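Local coordinates for protein chitinase A (Cycas revoluta, PDB 4MNK) that is a class V plant chitinase of glycosyl hydrolase family 18, probably hydrolysing chitin, and here holds N-acetylglucosamine oligomers, at residues 260-263 and 264-268; 272-275 and 276-280. All coordinates share one frame; numbering follows the deposited sequence.

In the fold
Both contacts lie in the small insertion domain of antiparallel strands and one helix that family 18 chitinases of this class carry on their (beta/alpha)8 barrel. Coming from the N terminus, the chain doubles back through the loop after barrel strand 234-247 and, after a corner at Gly261, enters strand 262-270, which runs antiparallel to it. Interaction 1 closes a tight loop within this strand, between 260-263 and 264-268, and ends at Ala268, beside a bound sugar. The chain then passes directly into helix 271-279, where interaction 2 ties successive turns together. The two are in series, neither nested nor crossing, with centres about 16 Å apart; the helix packs against strands 292-297 and 300-304.

Interaction 1. Residues 260-263 and 264-268; sequences VGAG and PVDGA
Ala262 and Gly263 meet Gly267 round a compact loop that interrupts strand 262-270 and holds a type I' beta turn from Val265 to Ala268. The methyl of Ala262 rests against Gly267, with CB 3.7 Å from Gly267 N and 3.8 Å from Gly267 CA. Gly263 O takes the amide hydrogen of Gly267 N at 2.8 Å. The Pro264 ring, which stiffens the loop's entry, is held against the preceding residue by its own bonding: CB is 3.6 Å and CG 3.7 Å from Gly263 C, and CD, bonded to N, 2.9 Å from Gly263 CA. Glycine suits 263 because a CB would clash with Pro264 CD. A cis peptide bond follows, between Pro264 and Val265. Asp266 and Gly267 both have positive phi, as a type I' turn requires; aspartate tolerates this, while at Gly267 a CB would also jam against Asp266 O. Ser244 of strand 234-247 ties the loop by backbone bonds to Gly263 and Gly267 and through OG to Pro264 O. Ala268 touches a bound N-acetylglucosamine. A reciprocal pair of bonds between first and last residues closes the turn, Val265 N to Ala268 O at 2.8 Å and Ala268 N to Val265 O at 3.2 Å.

Interaction 2. Residues 272-275 and 276-280; sequences SEIQ and NFIRG
Glu273 and Asn276, one helical turn apart, meet on the outer face of helix 271-279: Asn276 ND2 donates to Glu273 OE1 at 3.2 Å. The donor keeps the oxygen near its amide plane but comes from above the carboxylate, the two planes standing 78° apart. Glu273 can offer OE1 there because its chain folds at chi2 (-63°). On the other side of the same amide, Asn276 OD1 accepts from both Arg279 NH1, at 2.8 Å, and NH2, at 3.0 Å, an end-on grip that converges on one oxygen. The arginine chain bends at chi3 (-92°) and lays its guanidinium over the backbone, with Gln275 O 3.7 Å above its plane. Asparagine thus links an acidic and a basic neighbour on this exposed side, where long polar chains suit the solvent.

The inward side is apolar, and its close packing comes from the strands: Ile274 is buried against Val302 and Tyr304, and Phe277 lies on Val300 and Ala295. Within the helix the apolar touch is looser, Ile274 CG2 to Ile278 CD1 at 4.1 Å. Between the two sides runs the regular backbone ladder, for example Ile278 N to Ile274 O at 2.9 Å, whose last rung is Gly280 N to Asn276 O, Gly280 itself being the first residue to leave helical angles. Such an amphipathic helix, packed against antiparallel strands, is characteristic of the alpha+beta insertion domain of family 18 chitinases.

Interaction 1. Residues 260-263 and 264-268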
loop_
_atom_site.group_PDB
_atom_site.type_symbol
_atom_site.label_atom_id
_atom_site.label_comp_id
_atom_site.label_asym_id
_atom_site.label_seq_id
_atom_site.Cartn_x
_atom_site.Cartn_y
_atom_site.Cartn_z
ATOM N N VAL A 260 -4.006 7.643 26.030
ATOM C CA VAL A 260 -3.998 9.105 26.189
ATOM C C VAL A 260 -3.378 9.880 25.017
ATOM O O VAL A 260 -3.204 11.103 25.092
ATOM C CB VAL A 260 -3.335 9.540 27.529
ATOM C CG1 VAL A 260 -4.195 9.121 28.714
ATOM C CG2 VAL A 260 -1.923 8.971 27.657
ATOM N N GLY A 261 -3.047 9.174 23.939
ATOM C CA GLY A 261 -2.484 9.809 22.752
ATOM C C GLY A 261 -1.532 8.915 21.984
ATOM O O GLY A 261 -1.401 7.725 22.283
ATOM N N ALA A 262 -0.867 9.503 20.993
ATOM C CA ALA A 262 0.056 8.784 20.122
ATOM C C ALA A 262 1.336 8.384 20.837
ATOM O O ALA A 262 1.933 9.182 21.560
ATOM C CB ALA A 262 0.385 9.629 18.896
ATOM N N GLY A 263 1.750 7.139 20.631
ATOM C CA GLY A 263 3.066 6.691 21.067
ATOM C C GLY A 263 4.109 7.103 20.042
ATOM O O GLY A 263 3.805 7.852 19.110
ATOM N N PRO A 264 5.352 6.620 20.202
ATOM C CA PRO A 264 6.386 6.919 19.210
ATOM C C PRO A 264 6.142 6.129 17.920
ATOM O O PRO A 264 5.585 5.038 17.987
ATOM C CB PRO A 264 7.668 6.436 19.892
ATOM C CG PRO A 264 7.220 5.357 20.822
ATOM C CD PRO A 264 5.848 5.747 21.285
ATOM N N VAL A 265 6.493 6.662 16.750
ATOM C CA VAL A 265 6.895 8.046 16.541
ATOM C C VAL A 265 5.699 8.712 15.877
ATOM O O VAL A 265 5.324 8.351 14.757
ATOM C CB VAL A 265 8.135 8.134 15.617
ATOM C CG1 VAL A 265 8.441 9.583 15.234
ATOM C CG2 VAL A 265 9.344 7.474 16.272
ATOM N N ASP A 266 5.085 9.658 16.584
ATOM C CA ASP A 266 3.828 10.276 16.155
ATOM C C ASP A 266 2.775 9.219 15.774
ATOM O O ASP A 266 2.032 9.379 14.804
ATOM C CB ASP A 266 4.068 11.277 15.011
ATOM C CG ASP A 266 2.937 12.288 14.864
ATOM O OD1 ASP A 266 2.078 12.381 15.767
ATOM O OD2 ASP A 266 2.913 12.998 13.836
ATOM N N GLY A 267 2.738 8.130 16.540
ATOM C CA GLY A 267 1.716 7.099 16.376
ATOM C C GLY A 267 2.056 5.931 15.468
ATOM O O GLY A 267 1.231 5.037 15.291
ATOM N N ALA A 268 3.258 5.926 14.896
ATOM C CA ALA A 268 3.685 4.844 14.008
ATOM C C ALA A 268 5.126 4.414 14.259
ATOM O O ALA A 268 6.016 5.255 14.414
ATOM C CB ALA A 268 3.495 5.240 12.552
#

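Interaction 2. Residues 272-275 and 276-280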
loop_
_atom_site.group_PDB
_atom_site.type_symbol
_atom_site.label_atom_id
_atom_site.label_comp_id
_atom_site.label_asym_id
_atom_site.label_seq_id
_atom_site.Cartn_x
_atom_site.Cartn_y
_atom_site.Cartn_z
ATOM N N SER A 272 11.080 -2.931 12.306
ATOM C CA SER A 272 12.447 -2.994 12.820
ATOM C C SER A 272 12.580 -2.295 14.178
ATOM O O SER A 272 13.244 -2.809 15.082
ATOM C CB SER A 272 13.439 -2.428 11.803
ATOM O OG SER A 272 13.467 -3.241 10.643
ATOM N N GLU A 273 11.928 -1.147 14.330
ATOM C CA GLU A 273 11.926 -0.453 15.616
ATOM C C GLU A 273 11.122 -1.212 16.674
ATOM O O GLU A 273 11.460 -1.168 17.855
ATOM C CB GLU A 273 11.446 0.995 15.478
ATOM C CG GLU A 273 12.427 1.928 14.750
ATOM C CD GLU A 273 13.775 2.103 15.460
ATOM O OE1 GLU A 273 13.883 1.805 16.671
ATOM O OE2 GLU A 273 14.734 2.552 14.795
ATOM N N ILE A 274 10.075 -1.915 16.248
ATOM C CA ILE A 274 9.306 -2.774 17.150
ATOM C C ILE A 274 10.161 -3.942 17.649
ATOM O O ILE A 274 10.087 -4.311 18.822
ATOM C CB ILE A 274 7.993 -3.266 16.492
ATOM C CG1 ILE A 274 7.061 -2.074 16.245
ATOM C CG2 ILE A 274 7.302 -4.321 17.359
ATOM C CD1 ILE A 274 5.907 -2.353 15.301
ATOM N N GLN A 275 10.991 -4.500 16.770
ATOM C CA GLN A 275 11.950 -5.529 17.176
ATOM C C GLN A 275 12.938 -4.996 18.217
ATOM O O GLN A 275 13.251 -5.688 19.191
ATOM C CB GLN A 275 12.697 -6.110 15.968
ATOM C CG GLN A 275 11.799 -6.760 14.916
ATOM C CD GLN A 275 10.976 -7.908 15.470
ATOM O OE1 GLN A 275 11.468 -9.025 15.618
ATOM N NE2 GLN A 275 9.710 -7.638 15.768
ATOM N N ASN A 276 13.410 -3.766 18.017
ATOM C CA ASN A 276 14.259 -3.091 19.002
ATOM C C ASN A 276 13.524 -2.901 20.329
ATOM O O ASN A 276 14.095 -3.117 21.398
ATOM C CB ASN A 276 14.736 -1.733 18.473
ATOM C CG ASN A 276 15.646 -1.850 17.257
ATOM O OD1 ASN A 276 16.221 -2.904 16.985
ATOM N ND2 ASN A 276 15.784 -0.751 16.526
ATOM N N PHE A 277 12.255 -2.507 20.240
ATOM C CA PHE A 277 11.373 -2.313 21.393
ATOM C C PHE A 277 11.292 -3.596 22.226
ATOM O O PHE A 277 11.461 -3.560 23.450
ATOM C CB PHE A 277 9.997 -1.877 20.872
ATOM C CG PHE A 277 9.010 -1.456 21.934
ATOM C CD1 PHE A 277 7.700 -1.925 21.876
ATOM C CD2 PHE A 277 9.356 -0.561 22.947
ATOM C CE1 PHE A 277 6.753 -1.531 22.822
ATOM C CE2 PHE A 277 8.414 -0.164 23.899
ATOM C CZ PHE A 277 7.112 -0.653 23.836
ATOM N N ILE A 278 11.077 -4.725 21.553
ATOM C CA ILE A 278 11.003 -6.036 22.204
ATOM C C ILE A 278 12.351 -6.448 22.814
ATOM O O ILE A 278 12.408 -6.900 23.961
ATOM C CB ILE A 278 10.472 -7.122 21.226
ATOM C CG1 ILE A 278 9.016 -6.829 20.841
ATOM C CG2 ILE A 278 10.587 -8.518 21.834
ATOM C CD1 ILE A 278 8.549 -7.530 19.579
ATOM N N ARG A 279 13.435 -6.287 22.055
ATOM C CA ARG A 279 14.772 -6.604 22.566
ATOM C C ARG A 279 15.160 -5.727 23.763
ATOM O O ARG A 279 15.944 -6.145 24.618
ATOM C CB ARG A 279 15.822 -6.533 21.452
ATOM C CG ARG A 279 15.927 -7.823 20.640
ATOM C CD ARG A 279 17.061 -7.783 19.626
ATOM N NE ARG A 279 16.597 -7.300 18.330
ATOM C CZ ARG A 279 16.730 -6.050 17.893
ATOM N NH1 ARG A 279 16.262 -5.724 16.698
ATOM N NH2 ARG A 279 17.333 -5.131 18.637
ATOM N N GLY A 280 14.580 -4.532 23.834
ATOM C CA GLY A 280 14.797 -3.620 24.947
ATOM C C GLY A 280 13.867 -3.822 26.132
ATOM O O GLY A 280 13.857 -3.006 27.055
#